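Local coordinates for penicillin binding protein 2X (Streptococcus thermophilus, PDB 5U47) that probably cross-links the peptides of adjacent glycan strands in septal peptidoglycan as a transpeptidase, and is the kind of enzyme that beta-lactams inactivate by acylation, at residues 330-335 against 353-358; 288-293 against 390-395; 80-85 against 124-129. The protein carries 1 engineered substitution. All blocks are in the same frame, centred on the assembly; numbering follows the deposited sequence. Where two conformers were deposited one is given.

How the contacts relate
Contacts 1 and 2 both belong to the transpeptidase region, whereas contact 3 joins two helices of the region assigned to the dimerisation family. Along the chain contact 3 closes first; contact 1 then falls wholly between the two segments of contact 2. In space the centres of contacts 1 and 2 lie 26 Å apart, with nearest atoms about 9 Å from each other. Contact 1 carries Ser354, which with Ser295, Lys298 and Lys505 fits the active-site pattern of penicillin-binding enzymes; segment 288-293 of contact 2 runs toward the same site, ending two residues before Ser295. Contact 3 is remote, its centre 78 Å from that of contact 1 and 59 Å from that of contact 2.

Contact 1 of 3, residues 330-335 against 353-358; sequences INDWSI and YSSNVG
Polar bonds from Asp332 and Trp333 hold residues 330-335 against the turn that opens helix 356-366. Asp332 OD1 receives Val357 N at 2.9 Å through its syn lone pair, nearly straight at 174°, while OD2 takes Asn319 ND2 and the Ser355 hydroxyl. The distance modelled between Ser355 OG and Asp332 OD2, 2.4 Å, is too short to be taken at face value. Ser355 OG also accepts from Gly358 N, so the N-cap serine links the carboxylate to the first helical turn. Trp333 NE1 donates to Tyr353 O at 2.8 Å, in the indole plane. A water accepts from Trp333 N and Asn356 N and donates to Ser354 O.

Tyr353 CG, anti to the backbone N (chi1 -169°), carries its ring to Trp333, whose CZ2 lies over one face, 3.6 Å from Tyr353 CE1. The Trp333 five-membered ring and the Tyr353 ring are inclined obliquely, at 31°. Val357 CG2 packs beside Asp332 OD1 and Ile330 O, and Ile330 CG2 beside Asn356 CB.

Ser354 and Asn356 match an SxN motif as in penicillin-binding transpeptidases; both bond Lys298, and Ser354 OG also Lys505. Ile330 packs on strand 323-325, and its segment leads into helix 333-336, facing helix 356-366.

Contact 2 of 3, residues 288-293 against 390-395; sequences EAQYEP and GESSGI
Gln290 reaches across to Ser392 and Gly394 with its side chain extended, its amide oxygen foremost. Gln290 OE1 receives Gly394 N at 2.8 Å, but the N-H...O angle of 140° shows a bent bond, and the donor stands 46° out of the carbonyl plane, away from a lone pair. A water donates a second hydrogen bond to OE1 and accepts one from Ser393 N, so direct and water-mediated links join the same amide oxygen to successive backbone nitrogens. On the other branch of the amide, Gln290 NE2 lies 3.9 Å from Ile395 CD1, with the two side chains nearly perpendicular.

Ser392 approaches from the opposing loop. With its hydroxyl beside its own backbone N (chi1 -61°), Ser392 OG donates to Glu288 O at 2.5 Å, in the carbonyl plane and on a lone pair. Ser392 CB meanwhile packs 3.6 Å from Gln290 CG, placing the serine alongside the start of the glutamine chain.

These are two irregular loops of the transpeptidase domain: 288-293 leads toward helix 297-308, whose start fits the SxxK pattern of penicillin-binding enzymes, and 390-395 leads into strand 395-396. A backbone bond between Ser392 and Tyr287 continues the pairing just before 288-293, and one between Ile395 and Ser413 joins strand 395-396 to strand 412-413.

At the other end, less surely because the side chain has two conformers, Glu288 CG comes near Gly390 O.

Contact 3 of 3, residues 80-85 against 124-129; sequences DILKDK and KTFKDA
Two nearly antiparallel helices of the dimerisation-family region, 72-86 and 116-128, meet through Ile81, Leu82 and Lys85 on one and Thr125 and Phe126 on the other. Ile81 and Thr125 reach toward each other tip to tip. Their terminal methyls, Ile81 CD1 and Thr125 CG2, come to 3.5 Å, closer than usual carbon contact. On Thr125 the methyl lies opposite the backbone N while OG1 sits beside that N, where it bonds Asp121 O one turn earlier; the methyl is thus the branch that meets the isoleucine.

The local axes approach to 11.4 Å with 154° between their directions, a wide separation, spanned by Ile81 and Thr125 meeting end to end and by the Phe126 ring. Leu122 of helix 116-128 packs against Ile81, Leu82 and Lys85, and Leu82 and Phe126 face strand 42-55 through Ile52, which touches both.

Phe126 is approached at two places. Leu82 CD2 comes to the ring edge, near its plane, 4.0 Å from Phe126 CZ and with the side chains about perpendicular; Ile81 CD1 comes in obliquely, also 4.0 Å from Phe126 CD1.

At the periphery Lys85 bends at chi2 (-66°), bringing CE to 3.7 Å from Thr125 OG1, while its NZ forms a salt bridge with Asp121.

Contact 1 of 3, residues 330-335 against 353-358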
loop_
_atom_site.group_PDB
_atom_site.type_symbol
_atom_site.label_atom_id
_atom_site.label_comp_id
_atom_site.label_asym_id
_atom_site.label_seq_id
_atom_site.Cartn_x
_atom_site.Cartn_y
_atom_site.Cartn_z
ATOM N N ILE A 330 -5.844 -20.437 -29.570
ATOM C CA ILE A 330 -4.785 -19.594 -29.009
ATOM C C ILE A 330 -3.711 -19.359 -30.072
ATOM O O ILE A 330 -3.235 -20.297 -30.695
ATOM C CB ILE A 330 -4.175 -20.233 -27.740
ATOM C CG1 ILE A 330 -5.240 -20.306 -26.639
ATOM C CG2 ILE A 330 -2.948 -19.451 -27.270
ATOM C CD1 ILE A 330 -4.835 -21.087 -25.401
ATOM N N ASN A 331 -3.334 -18.100 -30.261
ATOM C CA ASN A 331 -2.334 -17.716 -31.255
ATOM C C ASN A 331 -1.343 -16.697 -30.704
ATOM O O ASN A 331 -1.612 -16.025 -29.709
ATOM C CB ASN A 331 -3.044 -17.138 -32.478
ATOM C CG ASN A 331 -3.775 -18.196 -33.284
ATOM O OD1 ASN A 331 -3.159 -19.033 -33.954
ATOM N ND2 ASN A 331 -5.097 -18.140 -33.258
ATOM N N ASP A 332 -0.187 -16.592 -31.356
ATOM C CA ASP A 332 0.832 -15.621 -30.953
ATOM C C ASP A 332 0.522 -14.228 -31.504
ATOM O O ASP A 332 -0.219 -14.079 -32.481
ATOM C CB ASP A 332 2.235 -16.094 -31.356
ATOM C CG ASP A 332 2.739 -17.243 -30.476
ATOM O OD1 ASP A 332 2.046 -17.600 -29.497
ATOM O OD2 ASP A 332 3.839 -17.776 -30.743
ATOM N N TRP A 333 1.095 -13.214 -30.860
ATOM C CA TRP A 333 0.857 -11.813 -31.234
ATOM C C TRP A 333 1.187 -11.492 -32.694
ATOM O O TRP A 333 0.433 -10.790 -33.361
ATOM C CB TRP A 333 1.604 -10.845 -30.281
ATOM C CG TRP A 333 3.111 -10.980 -30.260
ATOM C CD1 TRP A 333 3.857 -11.726 -29.389
ATOM C CD2 TRP A 333 4.053 -10.330 -31.133
ATOM N NE1 TRP A 333 5.196 -11.591 -29.670
ATOM C CE2 TRP A 333 5.346 -10.740 -30.732
ATOM C CE3 TRP A 333 3.930 -9.443 -32.209
ATOM C CZ2 TRP A 333 6.508 -10.296 -31.374
ATOM C CZ3 TRP A 333 5.088 -9.002 -32.852
ATOM C CH2 TRP A 333 6.359 -9.434 -32.431
ATOM N N SER A 334 2.299 -12.018 -33.188
ATOM C CA SER A 334 2.722 -11.753 -34.555
ATOM C C SER A 334 1.778 -12.387 -35.594
ATOM O O SER A 334 1.612 -11.847 -36.688
ATOM C CB SER A 334 4.151 -12.239 -34.756
ATOM O OG SER A 334 4.258 -13.604 -34.413
ATOM N N ILE A 335 1.174 -13.523 -35.243
ATOM C CA ILE A 335 0.203 -14.200 -36.113
ATOM C C ILE A 335 -1.103 -13.402 -36.145
ATOM O O ILE A 335 -1.685 -13.207 -37.207
ATOM C CB ILE A 335 -0.045 -15.674 -35.680
ATOM C CG1 ILE A 335 1.048 -16.596 -36.247
ATOM C CG2 ILE A 335 -1.396 -16.189 -36.180
ATOM C CD1 ILE A 335 2.457 -16.268 -35.803
ATOM N N TYR A 353 10.145 -14.146 -26.840
ATOM C CA TYR A 353 9.212 -13.651 -27.834
ATOM C C TYR A 353 7.804 -13.438 -27.300
ATOM O O TYR A 353 6.952 -12.881 -27.990
ATOM C CB TYR A 353 9.191 -14.690 -28.977
ATOM C CG TYR A 353 8.498 -14.304 -30.254
ATOM C CD1 TYR A 353 9.119 -13.455 -31.162
ATOM C CD2 TYR A 353 7.253 -14.850 -30.601
ATOM C CE1 TYR A 353 8.513 -13.114 -32.356
ATOM C CE2 TYR A 353 6.634 -14.521 -31.810
ATOM C CZ TYR A 353 7.274 -13.646 -32.677
ATOM O OH TYR A 353 6.704 -13.297 -33.882
ATOM N N SER A 354 7.570 -13.877 -26.069
ATOM C CA SER A 354 6.260 -13.817 -25.434
ATOM C C SER A 354 5.225 -14.593 -26.277
ATOM O O SER A 354 4.135 -14.103 -26.560
ATOM C CB SER A 354 5.827 -12.385 -25.177
ATOM O OG SER A 354 4.848 -12.348 -24.138
ATOM N N SER A 355 5.585 -15.819 -26.638
ATOM C CA SER A 355 4.708 -16.704 -27.391
ATOM C C SER A 355 3.661 -17.363 -26.494
ATOM O O SER A 355 4.007 -18.180 -25.645
ATOM C CB SER A 355 5.532 -17.795 -28.082
ATOM O OG SER A 355 4.700 -18.774 -28.700
ATOM N N ASN A 356 2.390 -17.000 -26.684
ATOM C CA ASN A 356 1.276 -17.628 -25.953
ATOM C C ASN A 356 1.194 -19.134 -26.227
ATOM O O ASN A 356 0.851 -19.919 -25.336
ATOM C CB ASN A 356 -0.069 -17.019 -26.349
ATOM C CG ASN A 356 -0.284 -15.637 -25.799
ATOM O OD1 ASN A 356 0.454 -15.151 -24.938
ATOM N ND2 ASN A 356 -1.329 -15.001 -26.274
ATOM N N VAL A 357 1.491 -19.525 -27.464
ATOM C CA VAL A 357 1.459 -20.932 -27.873
ATOM C C VAL A 357 2.509 -21.740 -27.112
ATOM O O VAL A 357 2.206 -22.803 -26.554
ATOM C CB VAL A 357 1.681 -21.076 -29.396
ATOM C CG1 VAL A 357 1.833 -22.531 -29.792
ATOM C CG2 VAL A 357 0.539 -20.421 -30.174
ATOM N N GLY A 358 3.735 -21.226 -27.087
ATOM C CA GLY A 358 4.831 -21.887 -26.393
ATOM C C GLY A 358 4.531 -22.045 -24.914
ATOM O O GLY A 358 4.794 -23.093 -24.322
HETATM O O HOH W 1 1.943 -14.316 -28.179
#

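Contact 2 of 3, residues 288-293 against 390-395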
loop_
_atom_site.group_PDB
_atom_site.type_symbol
_atom_site.label_atom_id
_atom_site.label_comp_id
_atom_site.label_asym_id
_atom_site.label_seq_id
_atom_site.Cartn_x
_atom_site.Cartn_y
_atom_site.Cartn_z
ATOM N N GLU A 288 -6.856 -2.387 -5.014
ATOM C CA GLU A 288 -8.301 -2.486 -5.251
ATOM C C GLU A 288 -8.621 -2.978 -6.640
ATOM O O GLU A 288 -9.434 -3.889 -6.808
ATOM C CB GLU A 288 -8.996 -1.144 -5.021
ATOM C CG GLU A 288 -8.984 -0.696 -3.582
ATOM C CD GLU A 288 -9.758 0.581 -3.361
ATOM O OE1 GLU A 288 -9.982 1.317 -4.352
ATOM O OE2 GLU A 288 -10.132 0.842 -2.191
ATOM N N ALA A 289 -7.997 -2.361 -7.641
ATOM C CA ALA A 289 -8.246 -2.731 -9.039
ATOM C C ALA A 289 -7.940 -4.214 -9.317
ATOM O O ALA A 289 -6.899 -4.708 -8.910
ATOM C CB ALA A 289 -7.394 -1.869 -9.971
ATOM N N GLN A 290 -8.870 -4.910 -9.968
ATOM C CA GLN A 290 -8.670 -6.302 -10.390
ATOM C C GLN A 290 -8.532 -6.296 -11.900
ATOM O O GLN A 290 -9.317 -5.653 -12.576
ATOM C CB GLN A 290 -9.846 -7.193 -10.005
ATOM C CG GLN A 290 -9.952 -7.389 -8.507
ATOM C CD GLN A 290 -11.046 -8.344 -8.104
ATOM O OE1 GLN A 290 -10.996 -8.922 -7.024
ATOM N NE2 GLN A 290 -12.045 -8.512 -8.961
ATOM N N TYR A 291 -7.555 -7.013 -12.432
ATOM C CA TYR A 291 -7.362 -7.015 -13.877
ATOM C C TYR A 291 -6.689 -8.300 -14.344
ATOM O O TYR A 291 -6.090 -9.030 -13.550
ATOM C CB TYR A 291 -6.523 -5.770 -14.264
ATOM C CG TYR A 291 -5.111 -5.733 -13.645
ATOM C CD1 TYR A 291 -4.888 -5.246 -12.345
ATOM C CD2 TYR A 291 -4.018 -6.172 -14.365
ATOM C CE1 TYR A 291 -3.619 -5.230 -11.795
ATOM C CE2 TYR A 291 -2.727 -6.139 -13.835
ATOM C CZ TYR A 291 -2.530 -5.679 -12.549
ATOM O OH TYR A 291 -1.253 -5.670 -12.034
ATOM N N GLU A 292 -6.796 -8.582 -15.627
ATOM C CA GLU A 292 -6.110 -9.723 -16.209
ATOM C C GLU A 292 -4.701 -9.195 -16.474
ATOM O O GLU A 292 -4.545 -8.252 -17.237
ATOM C CB GLU A 292 -6.832 -10.220 -17.468
ATOM C CG GLU A 292 -8.264 -10.677 -17.160
ATOM C CD GLU A 292 -8.978 -11.366 -18.323
ATOM O OE1 GLU A 292 -8.340 -11.986 -19.192
ATOM O OE2 GLU A 292 -10.208 -11.297 -18.348
ATOM N N PRO A 293 -3.677 -9.799 -15.847
ATOM C CA PRO A 293 -2.327 -9.229 -15.953
ATOM C C PRO A 293 -1.596 -9.437 -17.247
ATOM O O PRO A 293 -0.644 -8.690 -17.509
ATOM C CB PRO A 293 -1.559 -9.942 -14.841
ATOM C CG PRO A 293 -2.200 -11.281 -14.810
ATOM C CD PRO A 293 -3.668 -11.050 -15.074
ATOM N N GLY A 390 -10.088 -2.402 2.245
ATOM C CA GLY A 390 -10.684 -2.417 0.888
ATOM C C GLY A 390 -9.861 -3.126 -0.183
ATOM O O GLY A 390 -9.946 -2.800 -1.368
ATOM N N GLU A 391 -9.031 -4.078 0.217
ATOM C CA GLU A 391 -8.232 -4.814 -0.758
ATOM C C GLU A 391 -9.115 -5.843 -1.477
ATOM O O GLU A 391 -9.944 -6.479 -0.844
ATOM C CB GLU A 391 -7.080 -5.534 -0.057
ATOM C CG GLU A 391 -6.156 -6.288 -0.996
ATOM C CD GLU A 391 -5.097 -7.113 -0.287
ATOM O OE1 GLU A 391 -5.228 -7.352 0.955
ATOM O OE2 GLU A 391 -4.152 -7.556 -0.992
ATOM N N SER A 392 -8.914 -6.010 -2.786
ATOM C CA SER A 392 -9.657 -7.007 -3.575
ATOM C C SER A 392 -8.906 -8.333 -3.526
ATOM O O SER A 392 -7.690 -8.360 -3.235
ATOM C CB SER A 392 -9.816 -6.539 -5.018
ATOM O OG SER A 392 -10.550 -5.338 -5.064
ATOM N N SER A 393 -9.612 -9.423 -3.824
ATOM C CA SER A 393 -9.026 -10.768 -3.774
ATOM C C SER A 393 -8.616 -11.373 -5.107
ATOM O O SER A 393 -7.912 -12.378 -5.133
ATOM C CB SER A 393 -9.999 -11.711 -3.074
ATOM O OG SER A 393 -10.190 -11.280 -1.750
ATOM N N GLY A 394 -9.029 -10.764 -6.215
ATOM C CA GLY A 394 -8.763 -11.332 -7.509
ATOM C C GLY A 394 -9.769 -12.460 -7.746
ATOM O O GLY A 394 -10.643 -12.736 -6.905
ATOM N N ILE A 395 -9.665 -13.093 -8.901
ATOM C CA ILE A 395 -10.598 -14.182 -9.292
ATOM C C ILE A 395 -9.816 -15.250 -10.021
ATOM O O ILE A 395 -9.186 -14.965 -11.038
ATOM C CB ILE A 395 -11.728 -13.671 -10.220
ATOM C CG1 ILE A 395 -12.482 -12.502 -9.573
ATOM C CG2 ILE A 395 -12.714 -14.800 -10.566
ATOM C CD1 ILE A 395 -13.495 -11.825 -10.491
HETATM O O HOH W 2 -12.222 -9.200 -4.615
#

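Contact 3 of 3, residues 80-85 against 124-129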
loop_
_atom_site.group_PDB
_atom_site.type_symbol
_atom_site.label_atom_id
_atom_site.label_comp_id
_atom_site.label_asym_id
_atom_site.label_seq_id
_atom_site.Cartn_x
_atom_site.Cartn_y
_atom_site.Cartn_z
ATOM N N ASP A 80 -8.316 48.912 16.114
ATOM C CA ASP A 80 -6.946 49.348 15.798
ATOM C C ASP A 80 -6.034 48.134 15.765
ATOM O O ASP A 80 -5.235 47.963 14.839
ATOM C CB ASP A 80 -6.425 50.359 16.826
ATOM C CG ASP A 80 -7.182 51.690 16.792
ATOM O OD1 ASP A 80 -7.880 51.976 15.788
ATOM O OD2 ASP A 80 -7.064 52.453 17.774
ATOM N N ILE A 81 -6.188 47.279 16.773
ATOM C CA ILE A 81 -5.400 46.055 16.869
ATOM C C ILE A 81 -5.684 45.093 15.698
ATOM O O ILE A 81 -4.743 44.583 15.082
ATOM C CB ILE A 81 -5.609 45.361 18.237
ATOM C CG1 ILE A 81 -5.013 46.242 19.358
ATOM C CG2 ILE A 81 -4.953 43.979 18.238
ATOM C CD1 ILE A 81 -5.388 45.826 20.768
ATOM N N LEU A 82 -6.960 44.870 15.381
ATOM C CA LEU A 82 -7.320 43.960 14.293
ATOM C C LEU A 82 -6.869 44.472 12.920
ATOM O O LEU A 82 -6.507 43.671 12.039
ATOM C CB LEU A 82 -8.816 43.614 14.309
ATOM C CG LEU A 82 -9.347 42.861 15.551
ATOM C CD1 LEU A 82 -10.618 42.100 15.192
ATOM C CD2 LEU A 82 -8.340 41.873 16.125
ATOM N N LYS A 83 -6.883 45.792 12.741
ATOM C CA LYS A 83 -6.434 46.403 11.494
ATOM C C LYS A 83 -4.934 46.186 11.329
ATOM O O LYS A 83 -4.488 45.624 10.328
ATOM C CB LYS A 83 -6.755 47.902 11.478
ATOM C CG LYS A 83 -6.314 48.623 10.204
ATOM C CD LYS A 83 -7.011 48.080 8.964
ATOM C CE LYS A 83 -6.541 48.789 7.697
ATOM N NZ LYS A 83 -7.210 48.252 6.483
ATOM N N ASP A 84 -4.163 46.606 12.330
ATOM C CA ASP A 84 -2.711 46.460 12.282
ATOM C C ASP A 84 -2.252 44.991 12.153
ATOM O O ASP A 84 -1.386 44.680 11.329
ATOM C CB ASP A 84 -2.079 47.082 13.535
ATOM C CG ASP A 84 -0.574 46.839 13.614
ATOM O OD1 ASP A 84 0.125 47.006 12.582
ATOM O OD2 ASP A 84 -0.096 46.474 14.713
ATOM N N LYS A 85 -2.854 44.102 12.943
ATOM C CA LYS A 85 -2.456 42.678 12.984
ATOM C C LYS A 85 -3.072 41.724 11.922
ATOM O O LYS A 85 -2.397 40.793 11.492
ATOM C CB LYS A 85 -2.742 42.114 14.377
ATOM C CG LYS A 85 -2.074 42.861 15.529
ATOM C CD LYS A 85 -0.557 42.760 15.498
ATOM C CE LYS A 85 0.053 43.366 16.757
ATOM N NZ LYS A 85 1.542 43.302 16.764
ATOM N N LYS A 124 -0.947 38.832 23.403
ATOM C CA LYS A 124 -0.073 39.741 24.147
ATOM C C LYS A 124 -0.559 41.180 24.019
ATOM O O LYS A 124 -0.489 41.948 24.973
ATOM C CB LYS A 124 1.380 39.637 23.656
ATOM C CG LYS A 124 2.352 40.521 24.428
ATOM C CD LYS A 124 3.791 40.347 23.969
ATOM C CE LYS A 124 4.710 41.270 24.761
ATOM N NZ LYS A 124 6.144 41.129 24.376
ATOM N N THR A 125 -1.060 41.526 22.838
ATOM C CA THR A 125 -1.551 42.876 22.575
ATOM C C THR A 125 -2.804 43.197 23.401
ATOM O O THR A 125 -2.914 44.290 23.942
ATOM C CB THR A 125 -1.797 43.084 21.058
ATOM O OG1 THR A 125 -0.608 42.740 20.333
ATOM C CG2 THR A 125 -2.153 44.517 20.744
ATOM N N PHE A 126 -3.738 42.255 23.507
ATOM C CA PHE A 126 -4.968 42.484 24.297
ATOM C C PHE A 126 -4.666 42.549 25.790
ATOM O O PHE A 126 -5.229 43.371 26.505
ATOM C CB PHE A 126 -6.034 41.410 24.035
ATOM C CG PHE A 126 -6.578 41.411 22.628
ATOM C CD1 PHE A 126 -7.196 42.537 22.113
ATOM C CD2 PHE A 126 -6.525 40.259 21.837
ATOM C CE1 PHE A 126 -7.712 42.543 20.824
ATOM C CE2 PHE A 126 -7.039 40.259 20.546
ATOM C CZ PHE A 126 -7.633 41.400 20.038
ATOM N N LYS A 127 -3.778 41.668 26.249
ATOM C CA LYS A 127 -3.367 41.626 27.655
ATOM C C LYS A 127 -2.708 42.957 28.041
ATOM O O LYS A 127 -3.081 43.556 29.051
ATOM C CB LYS A 127 -2.402 40.452 27.897
ATOM C CG LYS A 127 -1.927 40.247 29.340
ATOM C CD LYS A 127 -0.898 39.117 29.452
ATOM C CE LYS A 127 0.456 39.491 28.841
ATOM N NZ LYS A 127 1.388 38.337 28.658
ATOM N N ASP A 128 -1.753 43.425 27.225
ATOM C CA ASP A 128 -1.055 44.711 27.488
ATOM C C ASP A 128 -2.010 45.912 27.437
ATOM O O ASP A 128 -1.815 46.879 28.171
ATOM C CB ASP A 128 0.132 44.931 26.529
ATOM C CG ASP A 128 1.270 43.900 26.725
ATOM O OD1 ASP A 128 1.279 43.167 27.746
ATOM O OD2 ASP A 128 2.164 43.827 25.845
ATOM N N ALA A 129 -3.038 45.839 26.587
ATOM C CA ALA A 129 -4.054 46.909 26.478
ATOM C C ALA A 129 -5.195 46.772 27.501
ATOM O O ALA A 129 -6.136 47.566 27.489
ATOM C CB ALA A 129 -4.633 46.945 25.067
#